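Local coordinates for ferric vibriobactin ABC transporter, periplasmic ferric vibriobactin-binding protein (PDB 3R5T) that binds the ferric siderophore vibriobactin in the periplasm and probably delivers it to an ABC transporter for iron uptake, at residues A[17-22]-A[131-136]; A[29-34]-A[54-59]; A[75-80]-A[105-110]; A[166-171]-A[241-246]. One frame throughout, in Å; residues are numbered along the deposited sequence.

Contact 1 (A[17-22]-A[131-136]); sequences TTIPSQ and GLATGL
The backbones approach closest at Gln22 and Thr134, where Gln22 CA and Thr134 CA lie 6.0 Å apart; Ile19 CA and Ala133 CA stand farther off, at 7.6 Å. Here the end of strand 16-19 and the turn behind it meet the last turn of helix 123-134, so that the small antiparallel hairpin of strands 7-10 and 16-19 is joined to the N-terminal lobe of this periplasmic binding protein. The helix ends at Thr134, and Gly135, with positive phi, turns the chain away. Gly131 O accepts both Thr134 N and Leu136 N, which ties off this end, and Leu136 is already the N-cap of helix 137-155.

Ile19 sends its longer branch across: CD1 lies 4.1 Å from Ala133 CB and 3.4 Å from Ala133 O. That carbonyl oxygen is buried here without a polar partner. Around this apolar patch Phe9 touches both Ile19 and Ala133, while Leu89 of strand 89-93 packs against Ile19 and Thr134.

Gln22 makes the polar link. Its CG is anti to the backbone N (chi1 -176°) and the chain runs on extended, which carries the amide over the helix end. Thr134 O takes the amide N-H in its own carbonyl plane, on a lone pair, and the oxygen lies only 8° out of the Gln22 amide plane. Gly135 O is also close but badly angled. The bond from Gln22 NE2 to Thr134 O measures 3.0 Å, with an N-H...O angle of 158°.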
# COMPACT_ATOMS: atom_id res chain seq x y z
N THR A 17 12.00 -11.29 -17.27
CA THR A 17 12.23 -12.57 -16.63
C THR A 17 11.34 -13.60 -17.27
O THR A 17 10.14 -13.40 -17.39
CB THR A 17 11.91 -12.53 -15.11
OG1 THR A 17 12.80 -11.62 -14.47
CG2 THR A 17 12.03 -13.91 -14.48
N THR A 18 11.93 -14.70 -17.73
CA THR A 18 11.13 -15.79 -18.23
C THR A 18 10.73 -16.71 -17.09
O THR A 18 11.56 -17.21 -16.32
CB THR A 18 11.87 -16.58 -19.33
OG1 THR A 18 12.11 -15.70 -20.43
CG2 THR A 18 11.03 -17.76 -19.82
N ILE A 19 9.43 -16.87 -16.94
CA ILE A 19 8.89 -17.78 -15.96
C ILE A 19 8.51 -19.08 -16.67
O ILE A 19 7.58 -19.12 -17.47
CB ILE A 19 7.69 -17.15 -15.24
CG1 ILE A 19 8.06 -15.77 -14.69
CG2 ILE A 19 7.18 -18.06 -14.15
CD1 ILE A 19 6.88 -15.02 -14.10
N PRO A 20 9.28 -20.13 -16.41
CA PRO A 20 9.21 -21.38 -17.20
C PRO A 20 7.91 -22.15 -17.00
O PRO A 20 7.41 -22.78 -17.93
CB PRO A 20 10.39 -22.21 -16.65
CG PRO A 20 11.28 -21.22 -15.96
CD PRO A 20 10.39 -20.14 -15.44
N SER A 21 7.38 -22.09 -15.79
CA SER A 21 6.18 -22.84 -15.41
C SER A 21 5.33 -22.02 -14.45
O SER A 21 5.86 -21.15 -13.75
CB SER A 21 6.60 -24.15 -14.74
OG SER A 21 7.60 -23.91 -13.75
N GLN A 22 4.03 -22.30 -14.39
CA GLN A 22 3.17 -21.57 -13.45
C GLN A 22 3.72 -21.68 -12.03
O GLN A 22 3.87 -22.77 -11.50
CB GLN A 22 1.73 -22.07 -13.45
CG GLN A 22 0.80 -21.26 -12.56
CD GLN A 22 -0.67 -21.60 -12.76
OE1 GLN A 22 -1.00 -22.69 -13.23
NE2 GLN A 22 -1.56 -20.67 -12.40
N GLY A 131 -0.98 -11.05 -11.13
CA GLY A 131 -1.84 -12.06 -11.75
C GLY A 131 -1.20 -12.58 -13.02
O GLY A 131 -1.21 -13.79 -13.28
N LEU A 132 -0.64 -11.69 -13.82
CA LEU A 132 0.02 -12.08 -15.07
C LEU A 132 1.30 -12.88 -14.83
O LEU A 132 1.66 -13.73 -15.63
CB LEU A 132 0.28 -10.84 -15.95
CG LEU A 132 -0.99 -10.14 -16.44
CD1 LEU A 132 -0.74 -8.68 -16.82
CD2 LEU A 132 -1.60 -10.89 -17.61
N ALA A 133 1.98 -12.63 -13.71
CA ALA A 133 3.19 -13.38 -13.39
C ALA A 133 2.87 -14.79 -12.88
O ALA A 133 3.69 -15.70 -13.01
CB ALA A 133 4.05 -12.63 -12.36
N THR A 134 1.69 -14.96 -12.30
CA THR A 134 1.39 -16.20 -11.58
C THR A 134 0.31 -17.05 -12.25
O THR A 134 -0.03 -18.14 -11.75
CB THR A 134 0.94 -15.89 -10.15
OG1 THR A 134 -0.19 -15.01 -10.19
CG2 THR A 134 2.06 -15.21 -9.38
N GLY A 135 -0.25 -16.56 -13.35
CA GLY A 135 -1.33 -17.26 -14.03
C GLY A 135 -2.62 -17.19 -13.24
O GLY A 135 -3.47 -18.08 -13.35
N LEU A 136 -2.77 -16.13 -12.45
CA LEU A 136 -3.93 -15.99 -11.60
C LEU A 136 -4.80 -14.82 -12.06
O LEU A 136 -5.42 -14.12 -11.26
CB LEU A 136 -3.52 -15.85 -10.13
CG LEU A 136 -2.79 -17.08 -9.57
CD1 LEU A 136 -2.28 -16.83 -8.14
CD2 LEU A 136 -3.71 -18.29 -9.61

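Contact 2 (A[29-34]-A[54-59]); sequences TAVTVT and TFFEQW. With VBN ((4S,5R)-N-{3-[(2,3-dihydroxybenzoyl)amino]propyl}-2-(2,3-dihydroxyphenyl)-N-[3-({[(4S,5R)-2-(2,3-dihydroxyphenyl)-5-met hyl-4,5-dihydro-1,3-oxazol-4-yl]carbonyl}amino)propyl]-5-methyl-4,5-dihydro-1,3-oxazole-4-carboxamide), chain B.
Val31 lies where the chain enters helix 31-39, with its CB directed at the loop 54-59, and its two methyls part company there. CG1, placed between the backbone N and the carbonyl carbon (chi1 66°), sits 4.0 Å from Phe56 CE2 and equally near CAN of the bound vibriobactin. CG2 turns to the other side, where it lies 3.8 Å from Trp59 CZ2 and also rests over the rim of one Phe56 face.

Phe56 in turn presents an edge to Thr32 CA, and its CZ comes within 4.0 Å of CAT on a vibriobactin phenyl ring, so this contact forms part of the siderophore pocket. Thr34 CG2 lies over the six-membered ring of Trp59 in a CH-pi contact, 4.1 Å from the centroid. A water accepts the indole N-H of Trp59 and lies within hydrogen-bonding distance of Thr32 O, linking the two segments. The hydroxyl of Thr32 is held by Asp98 and Arg269, that of Thr34 by Ser47 and Ser28.

The arrangement packs the N-terminal part of helix 31-39, which follows strand 26-28, against the loop between strand 44-49 and helix 60-65, with Phe273 of helix 272-286 touching Trp59.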
# COMPACT_ATOMS: atom_id res chain seq x y z
N THR A 29 10.11 -11.15 -1.22
CA THR A 29 11.17 -10.44 -0.50
C THR A 29 10.76 -9.05 -0.03
O THR A 29 11.59 -8.34 0.55
CB THR A 29 12.48 -10.30 -1.34
OG1 THR A 29 12.27 -9.38 -2.42
CG2 THR A 29 12.92 -11.65 -1.90
N ALA A 30 9.51 -8.68 -0.31
CA ALA A 30 8.99 -7.35 0.03
C ALA A 30 7.67 -7.46 0.78
O ALA A 30 6.64 -7.82 0.20
CB ALA A 30 8.81 -6.46 -1.25
N VAL A 31 7.70 -7.13 2.07
CA VAL A 31 6.52 -7.24 2.90
C VAL A 31 5.32 -6.47 2.30
O VAL A 31 4.18 -6.92 2.41
CB VAL A 31 6.85 -6.80 4.36
CG1 VAL A 31 7.20 -5.30 4.42
CG2 VAL A 31 5.71 -7.15 5.33
N THR A 32 5.58 -5.34 1.65
CA THR A 32 4.48 -4.61 1.01
C THR A 32 3.75 -5.45 -0.02
O THR A 32 2.54 -5.42 -0.10
CB THR A 32 4.95 -3.31 0.32
OG1 THR A 32 5.54 -2.46 1.29
CG2 THR A 32 3.78 -2.57 -0.32
N VAL A 33 4.49 -6.23 -0.81
CA VAL A 33 3.87 -6.94 -1.91
C VAL A 33 3.09 -8.14 -1.41
O VAL A 33 2.15 -8.59 -2.07
CB VAL A 33 4.93 -7.38 -2.90
CG1 VAL A 33 4.33 -8.28 -3.98
CG2 VAL A 33 5.58 -6.16 -3.51
N THR A 34 3.47 -8.66 -0.25
CA THR A 34 2.84 -9.88 0.26
C THR A 34 1.32 -9.75 0.46
O THR A 34 0.56 -10.69 0.20
CB THR A 34 3.57 -10.33 1.52
OG1 THR A 34 4.92 -10.60 1.16
CG2 THR A 34 2.96 -11.59 2.10
N THR A 54 8.12 -7.70 11.50
CA THR A 54 6.70 -7.95 11.58
C THR A 54 6.07 -8.07 10.20
O THR A 54 6.60 -7.56 9.21
CB THR A 54 5.96 -6.84 12.34
OG1 THR A 54 6.14 -5.58 11.66
CG2 THR A 54 6.50 -6.73 13.78
N PHE A 55 4.95 -8.79 10.16
CA PHE A 55 4.02 -8.76 9.04
C PHE A 55 3.02 -7.62 9.27
O PHE A 55 2.69 -7.30 10.41
CB PHE A 55 3.23 -10.07 8.97
CG PHE A 55 3.98 -11.25 8.37
CD1 PHE A 55 5.11 -11.07 7.58
CD2 PHE A 55 3.50 -12.53 8.56
CE1 PHE A 55 5.74 -12.18 7.01
CE2 PHE A 55 4.13 -13.63 7.99
CZ PHE A 55 5.25 -13.45 7.22
N PHE A 56 2.50 -7.02 8.21
CA PHE A 56 1.47 -5.98 8.39
C PHE A 56 0.23 -6.56 9.04
O PHE A 56 -0.24 -7.63 8.64
CB PHE A 56 1.11 -5.27 7.08
CG PHE A 56 2.21 -4.40 6.53
CD1 PHE A 56 2.88 -3.50 7.34
CD2 PHE A 56 2.57 -4.48 5.19
CE1 PHE A 56 3.89 -2.69 6.82
CE2 PHE A 56 3.57 -3.67 4.66
CZ PHE A 56 4.24 -2.79 5.49
N GLU A 57 -0.32 -5.85 10.02
CA GLU A 57 -1.38 -6.40 10.85
C GLU A 57 -2.68 -6.68 10.11
O GLU A 57 -3.44 -7.57 10.50
CB GLU A 57 -1.65 -5.47 12.05
CG GLU A 57 -2.56 -6.07 13.10
CD GLU A 57 -1.99 -7.32 13.79
OE1 GLU A 57 -0.78 -7.61 13.67
OE2 GLU A 57 -2.78 -8.00 14.47
N GLN A 58 -2.94 -5.94 9.04
CA GLN A 58 -4.16 -6.19 8.29
C GLN A 58 -4.25 -7.61 7.71
O GLN A 58 -5.36 -8.09 7.44
CB GLN A 58 -4.36 -5.16 7.17
CG GLN A 58 -3.26 -5.16 6.10
CD GLN A 58 -2.15 -4.18 6.38
OE1 GLN A 58 -1.92 -3.79 7.54
NE2 GLN A 58 -1.44 -3.77 5.32
N TRP A 59 -3.10 -8.25 7.48
CA TRP A 59 -3.09 -9.61 6.89
C TRP A 59 -2.27 -10.64 7.66
O TRP A 59 -2.20 -11.80 7.25
CB TRP A 59 -2.70 -9.61 5.39
CG TRP A 59 -1.43 -8.90 5.02
CD1 TRP A 59 -1.33 -7.68 4.42
CD2 TRP A 59 -0.09 -9.37 5.21
NE1 TRP A 59 -0.02 -7.35 4.23
CE2 TRP A 59 0.77 -8.36 4.71
CE3 TRP A 59 0.46 -10.53 5.75
CZ2 TRP A 59 2.16 -8.50 4.72
CZ3 TRP A 59 1.83 -10.66 5.76
CH2 TRP A 59 2.66 -9.65 5.25
C VBN B . 11.10 5.48 6.93
N VBN B . 11.13 3.83 5.01
O VBN B . 11.33 6.40 6.23
CA VBN B . 11.25 4.04 6.44
CB VBN B . 12.67 3.41 6.72
CAB VBN B . 5.35 -0.28 9.76
OAC VBN B . 6.76 8.89 6.66
OAD VBN B . 9.64 1.34 9.79
OAF VBN B . 7.48 4.23 2.92
OAG VBN B . 11.00 4.66 -0.16
OAH VBN B . 9.40 1.87 2.96
OAI VBN B . 8.53 5.44 5.04
OAJ VBN B . 10.46 4.46 2.50
OAK VBN B . 8.64 2.35 5.52
CAL VBN B . 5.13 7.12 3.24
CAM VBN B . 14.32 3.74 1.26
CAN VBN B . 8.24 -1.50 4.02
CAO VBN B . 5.73 5.92 2.72
CAP VBN B . 13.31 4.07 0.31
CAQ VBN B . 8.74 -0.45 3.17
CAR VBN B . 5.69 7.79 4.39
CAS VBN B . 14.02 3.68 2.63
CAT VBN B . 7.91 -1.23 5.37
CAU VBN B . 9.75 7.90 8.90
CAV VBN B . 10.06 4.89 10.63
CAW VBN B . 9.41 8.58 7.56
CAX VBN B . 9.58 3.68 11.47
CAY VBN B . 11.01 7.03 8.90
CAZ VBN B . 10.63 4.54 9.25
NBB VBN B . 8.75 7.75 6.55
NBC VBN B . 8.42 3.05 10.84
NBD VBN B . 7.46 1.64 7.75
OBF VBN B . 7.20 -0.66 8.08
CBG VBN B . 7.39 8.03 6.16
CBH VBN B . 8.58 1.87 9.98
CBJ VBN B . 12.46 4.03 4.49
CBK VBN B . 6.89 5.39 3.36
CBL VBN B . 12.00 4.33 0.74
CBM VBN B . 8.89 0.82 3.71
CBN VBN B . 7.43 6.02 4.44
CBO VBN B . 11.72 4.27 2.04
CBP VBN B . 8.57 1.07 5.02
CBQ VBN B . 6.80 7.27 4.98
CBR VBN B . 12.76 3.91 3.02
CBS VBN B . 8.04 0.01 5.88
CBU VBN B . 6.80 -0.05 9.38
CBW VBN B . 7.83 0.33 7.33
CBX VBN B . 7.34 1.46 9.20
NBY VBN B . 10.85 5.68 8.36
OG1 VBN B . 13.42 3.64 5.45
CG2 VBN B . 12.73 2.03 7.35
O HOH W 1 1.18 -5.75 2.30

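Contact 3 (A[75-80]-A[105-110]); sequences GSVDLE and PLLQAI
Leu79 and Leu107 mark the closest backbone approach, with CA atoms 7.6 Å apart, where the beginning of helix 79-85 faces helix 104-108. No hydrogen bond crosses; the contact is made of aliphatic methyls.

Leu79 is its centre and uses both branches. CD1 meets Leu106 CD1 at 4.2 Å, methyl to methyl. CD2 rests against two methyls at once, Leu107 CD2 at 4.1 Å and Ile110 CD1 at 4.2 Å. With CG anti to the carbonyl carbon (chi1 -66°), the isobutyl group of Leu79 extends toward helix 104-108, although its CB does not point straight there. The Leu79 and Leu107 side chains lie oblique to one another. Val77, just before the helix, adds CG1 against the same Leu107 CD2, 4.2 Å away, so that this methyl is shared by two residues. Leu107 is buried, whereas Leu106 remains exposed at the outer margin.

Asp78 is the N-cap of helix 79-85. The patch joins that helix, entered from strand 69-73, to helix 104-108, which leads on to strand 113-116; Val77 also touches Trp72 of strand 69-73, and Ile110 packs on Val82 and Tyr83 farther along helix 79-85.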
# COMPACT_ATOMS: atom_id res chain seq x y z
N GLY A 75 16.13 -5.55 4.64
CA GLY A 75 17.48 -5.04 4.65
C GLY A 75 18.56 -6.11 4.65
O GLY A 75 19.67 -5.87 4.20
N SER A 76 18.21 -7.30 5.13
CA SER A 76 19.19 -8.37 5.32
C SER A 76 18.82 -9.70 4.65
O SER A 76 18.46 -10.65 5.35
CB SER A 76 19.41 -8.60 6.83
OG SER A 76 18.19 -8.50 7.58
N VAL A 77 18.92 -9.80 3.32
CA VAL A 77 18.43 -11.01 2.63
C VAL A 77 19.19 -12.26 3.08
O VAL A 77 20.42 -12.31 3.00
CB VAL A 77 18.52 -10.88 1.10
CG1 VAL A 77 18.12 -12.20 0.44
CG2 VAL A 77 17.62 -9.77 0.61
N ASP A 78 18.45 -13.27 3.54
CA ASP A 78 19.05 -14.53 3.98
C ASP A 78 18.98 -15.55 2.84
O ASP A 78 17.94 -16.19 2.60
CB ASP A 78 18.31 -15.04 5.23
CG ASP A 78 18.91 -16.32 5.80
OD1 ASP A 78 19.64 -17.03 5.08
OD2 ASP A 78 18.64 -16.62 6.99
N LEU A 79 20.07 -15.67 2.09
CA LEU A 79 20.05 -16.54 0.92
C LEU A 79 19.85 -18.01 1.27
O LEU A 79 19.21 -18.74 0.51
CB LEU A 79 21.34 -16.39 0.11
CG LEU A 79 21.53 -15.01 -0.54
CD1 LEU A 79 22.92 -14.92 -1.15
CD2 LEU A 79 20.44 -14.73 -1.59
N GLU A 80 20.40 -18.45 2.40
CA GLU A 80 20.21 -19.84 2.82
C GLU A 80 18.72 -20.12 2.95
O GLU A 80 18.24 -21.16 2.49
CB GLU A 80 20.93 -20.11 4.14
CG GLU A 80 20.66 -21.49 4.70
CD GLU A 80 21.42 -21.74 5.99
OE1 GLU A 80 22.65 -21.45 6.02
OE2 GLU A 80 20.81 -22.21 6.97
N PRO A 105 20.57 -10.33 -8.86
CA PRO A 105 21.43 -11.35 -9.47
C PRO A 105 21.66 -12.57 -8.57
O PRO A 105 21.72 -13.69 -9.07
CB PRO A 105 22.74 -10.59 -9.70
CG PRO A 105 22.31 -9.16 -9.87
CD PRO A 105 21.20 -9.00 -8.86
N LEU A 106 21.78 -12.37 -7.26
CA LEU A 106 21.94 -13.50 -6.35
C LEU A 106 20.67 -14.33 -6.28
O LEU A 106 20.71 -15.56 -6.25
CB LEU A 106 22.39 -13.04 -4.96
CG LEU A 106 23.81 -12.50 -4.87
CD1 LEU A 106 24.04 -11.68 -3.60
CD2 LEU A 106 24.80 -13.66 -4.95
N LEU A 107 19.52 -13.65 -6.28
CA LEU A 107 18.23 -14.33 -6.17
C LEU A 107 17.87 -15.09 -7.45
O LEU A 107 17.34 -16.20 -7.40
CB LEU A 107 17.14 -13.33 -5.81
CG LEU A 107 17.27 -12.68 -4.43
CD1 LEU A 107 16.42 -11.43 -4.33
CD2 LEU A 107 16.91 -13.68 -3.33
N GLN A 108 18.16 -14.48 -8.60
CA GLN A 108 17.86 -15.10 -9.89
C GLN A 108 18.64 -16.40 -10.07
O GLN A 108 18.23 -17.28 -10.83
CB GLN A 108 18.11 -14.11 -11.03
CG GLN A 108 17.89 -14.66 -12.44
CD GLN A 108 16.43 -14.98 -12.76
OE1 GLN A 108 15.51 -14.25 -12.38
NE2 GLN A 108 16.23 -16.08 -13.49
N ALA A 109 19.77 -16.53 -9.38
CA ALA A 109 20.54 -17.77 -9.41
C ALA A 109 19.77 -18.91 -8.76
O ALA A 109 20.07 -20.09 -9.00
CB ALA A 109 21.90 -17.58 -8.72
N ILE A 110 18.79 -18.56 -7.94
CA ILE A 110 17.99 -19.54 -7.20
C ILE A 110 16.68 -19.90 -7.88
O ILE A 110 16.32 -21.07 -7.95
CB ILE A 110 17.67 -19.02 -5.78
CG1 ILE A 110 18.94 -18.52 -5.09
CG2 ILE A 110 16.97 -20.11 -4.97
CD1 ILE A 110 18.72 -17.96 -3.68

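Contact 4 (A[166-171]-A[241-246]); sequences NIVSYH and QAFLHD. With VBN ((4S,5R)-N-{3-[(2,3-dihydroxybenzoyl)amino]propyl}-2-(2,3-dihydroxyphenyl)-N-[3-({[(4S,5R)-2-(2,3-dihydroxyphenyl)-5-met hyl-4,5-dihydro-1,3-oxazol-4-yl]carbonyl}amino)propyl]-5-methyl-4,5-dihydro-1,3-oxazole-4-carboxamide), chain B.
Tyr170 and Phe243 form a T-shaped (edge-to-face) pair: the Phe243 edge points at one face of Tyr170, with the planes at 82° and the centroids 5.1 Å apart. The approach is off-centre, since Phe243 CD2 lies above the rim of the tyrosine ring, 3.5 Å from Tyr170 CD1. Asp246 OD2 sits at the edge of the same ring, near its plane. Both aromatic side chains have CG anti to the backbone N (chi1 179° for Tyr170), which throws the phenol out from the strand end toward helix 237-244.

The phenol ends in a short hydrogen bond, Tyr170 OH donating to Asp246 OD2 at 2.6 Å. It reaches the anti side of that oxygen and is 35° out of the carboxylate plane. OD2 has a second partner in Tyr219, and OD1 accepts from Ile248 N, so the carboxylate is held at both oxygens. Val168 CG1 adds a looser apolar touch on Phe243 CE2, at 4.4 Å.

Flanking Tyr170 in sequence, Ser169 OG and His171 NE2 both donate to vibriobactin OAC, at 2.7 and 2.9 Å. Tyr170, just after strand 165-169, thus packs on Phe243 of helix 237-244 and bonds to Asp246 just past its end. In this periplasmic binding protein the end of a central strand of the second lobe and the residues just after it supply two of the siderophore's hydrogen-bond donors, with Arg269, Gln52 and Ala97 supplying others.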
# COMPACT_ATOMS: atom_id res chain seq x y z
N ASN A 166 -6.26 16.10 1.90
CA ASN A 166 -4.89 15.60 1.71
C ASN A 166 -4.66 14.37 2.58
O ASN A 166 -5.44 14.07 3.47
CB ASN A 166 -3.83 16.68 2.00
CG ASN A 166 -4.09 17.43 3.27
OD1 ASN A 166 -4.30 16.83 4.33
ND2 ASN A 166 -4.07 18.77 3.19
N ILE A 167 -3.59 13.64 2.27
CA ILE A 167 -3.22 12.45 3.02
C ILE A 167 -1.79 12.64 3.48
O ILE A 167 -0.88 12.84 2.66
CB ILE A 167 -3.32 11.18 2.16
CG1 ILE A 167 -4.74 11.03 1.61
CG2 ILE A 167 -2.92 9.95 2.98
CD1 ILE A 167 -4.86 9.94 0.54
N VAL A 168 -1.57 12.57 4.78
CA VAL A 168 -0.29 12.95 5.35
C VAL A 168 0.31 11.83 6.18
O VAL A 168 -0.39 11.15 6.92
CB VAL A 168 -0.47 14.19 6.27
CG1 VAL A 168 0.83 14.54 7.00
CG2 VAL A 168 -1.00 15.39 5.49
N SER A 169 1.63 11.66 6.06
CA SER A 169 2.42 10.86 7.00
C SER A 169 3.13 11.84 7.92
O SER A 169 4.05 12.54 7.52
CB SER A 169 3.42 9.99 6.24
OG SER A 169 4.16 9.18 7.15
N TYR A 170 2.69 11.88 9.17
CA TYR A 170 3.12 12.91 10.12
C TYR A 170 4.12 12.41 11.13
O TYR A 170 3.91 11.37 11.76
CB TYR A 170 1.90 13.47 10.84
CG TYR A 170 2.18 14.53 11.88
CD1 TYR A 170 2.55 15.82 11.50
CD2 TYR A 170 2.00 14.27 13.24
CE1 TYR A 170 2.76 16.81 12.46
CE2 TYR A 170 2.22 15.26 14.20
CZ TYR A 170 2.61 16.52 13.81
OH TYR A 170 2.82 17.50 14.77
N HIS A 171 5.20 13.17 11.29
CA HIS A 171 6.23 12.85 12.28
C HIS A 171 6.61 14.04 13.15
O HIS A 171 7.55 13.94 13.92
CB HIS A 171 7.47 12.27 11.62
CG HIS A 171 7.20 10.99 10.91
ND1 HIS A 171 6.97 9.80 11.57
CD2 HIS A 171 7.08 10.71 9.59
CE1 HIS A 171 6.73 8.85 10.69
NE2 HIS A 171 6.79 9.38 9.48
N GLN A 241 -5.03 13.30 17.00
CA GLN A 241 -5.15 14.48 17.86
C GLN A 241 -3.84 15.25 17.97
O GLN A 241 -3.84 16.47 18.15
CB GLN A 241 -5.65 14.09 19.26
CG GLN A 241 -7.07 13.55 19.27
CD GLN A 241 -8.04 14.44 18.52
OE1 GLN A 241 -8.15 15.63 18.80
NE2 GLN A 241 -8.76 13.85 17.56
N ALA A 242 -2.72 14.55 17.84
CA ALA A 242 -1.42 15.21 17.97
C ALA A 242 -1.22 16.20 16.81
O ALA A 242 -0.69 17.30 17.02
CB ALA A 242 -0.30 14.18 18.01
N PHE A 243 -1.64 15.81 15.61
CA PHE A 243 -1.62 16.68 14.44
C PHE A 243 -2.50 17.91 14.69
O PHE A 243 -2.07 19.04 14.51
CB PHE A 243 -2.11 15.92 13.21
CG PHE A 243 -1.99 16.69 11.93
CD1 PHE A 243 -3.07 17.42 11.43
CD2 PHE A 243 -0.82 16.63 11.18
CE1 PHE A 243 -2.97 18.10 10.24
CE2 PHE A 243 -0.71 17.31 9.98
CZ PHE A 243 -1.80 18.05 9.50
N LEU A 244 -3.74 17.66 15.11
CA LEU A 244 -4.71 18.72 15.37
C LEU A 244 -4.22 19.76 16.36
O LEU A 244 -4.55 20.94 16.25
CB LEU A 244 -5.99 18.11 15.91
CG LEU A 244 -7.07 17.65 14.94
CD1 LEU A 244 -7.77 16.43 15.50
CD2 LEU A 244 -8.06 18.80 14.65
N HIS A 245 -3.44 19.32 17.34
CA HIS A 245 -2.99 20.21 18.41
C HIS A 245 -1.57 20.72 18.22
O HIS A 245 -1.04 21.40 19.09
CB HIS A 245 -3.15 19.54 19.78
CG HIS A 245 -4.57 19.39 20.20
ND1 HIS A 245 -5.28 18.22 20.04
CD2 HIS A 245 -5.43 20.27 20.76
CE1 HIS A 245 -6.51 18.38 20.49
NE2 HIS A 245 -6.63 19.62 20.93
N ASP A 246 -0.95 20.41 17.08
CA ASP A 246 0.37 20.94 16.79
C ASP A 246 0.24 22.44 16.59
O ASP A 246 -0.38 22.88 15.63
CB ASP A 246 0.92 20.28 15.52
CG ASP A 246 2.30 20.77 15.14
OD1 ASP A 246 2.70 21.86 15.60
OD2 ASP A 246 2.98 20.08 14.35
C VBN B . 11.10 5.48 6.93
N VBN B . 11.13 3.83 5.01
O VBN B . 11.33 6.40 6.23
CA VBN B . 11.25 4.04 6.44
CB VBN B . 12.67 3.41 6.72
CAB VBN B . 5.35 -0.28 9.76
OAC VBN B . 6.76 8.89 6.66
OAD VBN B . 9.64 1.34 9.79
OAF VBN B . 7.48 4.23 2.92
OAG VBN B . 11.00 4.66 -0.16
OAH VBN B . 9.40 1.87 2.96
OAI VBN B . 8.53 5.44 5.04
OAJ VBN B . 10.46 4.46 2.50
OAK VBN B . 8.64 2.35 5.52
CAL VBN B . 5.13 7.12 3.24
CAM VBN B . 14.32 3.74 1.26
CAN VBN B . 8.24 -1.50 4.02
CAO VBN B . 5.73 5.92 2.72
CAP VBN B . 13.31 4.07 0.31
CAQ VBN B . 8.74 -0.45 3.17
CAR VBN B . 5.69 7.79 4.39
CAS VBN B . 14.02 3.68 2.63
CAT VBN B . 7.91 -1.23 5.37
CAU VBN B . 9.75 7.90 8.90
CAV VBN B . 10.06 4.89 10.63
CAW VBN B . 9.41 8.58 7.56
CAX VBN B . 9.58 3.68 11.47
CAY VBN B . 11.01 7.03 8.90
CAZ VBN B . 10.63 4.54 9.25
NBB VBN B . 8.75 7.75 6.55
NBC VBN B . 8.42 3.05 10.84
NBD VBN B . 7.46 1.64 7.75
OBF VBN B . 7.20 -0.66 8.08
CBG VBN B . 7.39 8.03 6.16
CBH VBN B . 8.58 1.87 9.98
CBJ VBN B . 12.46 4.03 4.49
CBK VBN B . 6.89 5.39 3.36
CBL VBN B . 12.00 4.33 0.74
CBM VBN B . 8.89 0.82 3.71
CBN VBN B . 7.43 6.02 4.44
CBO VBN B . 11.72 4.27 2.04
CBP VBN B . 8.57 1.07 5.02
CBQ VBN B . 6.80 7.27 4.98
CBR VBN B . 12.76 3.91 3.02
CBS VBN B . 8.04 0.01 5.88
CBU VBN B . 6.80 -0.05 9.38
CBW VBN B . 7.83 0.33 7.33
CBX VBN B . 7.34 1.46 9.20
NBY VBN B . 10.85 5.68 8.36
OG1 VBN B . 13.42 3.64 5.45
CG2 VBN B . 12.73 2.03 7.35

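In the fold
Contacts 1, 2 and 3 belong to the N-terminal lobe, built on the parallel sheet of strands 26-28, 44-49, 69-73, 89-93 and 113-116; contact 4 lies in the other lobe, on the mixed sheet containing 165-169. Along the chain, contact 1 spans contacts 2 and 3, which follow one another, and contact 4 comes last. Within the first lobe the centres are about 19 to 21 Å apart, and contact 3 touches both contact 1, through Gln108 and Thr17, and contact 2, through Leu107 and Thr29. Contacts 2 and 4, centres about 24 Å apart, both meet vibriobactin, which bridges the lobes; the centres of contacts 1 and 4 are about 42 Å apart, on opposite sides of the chain's centre.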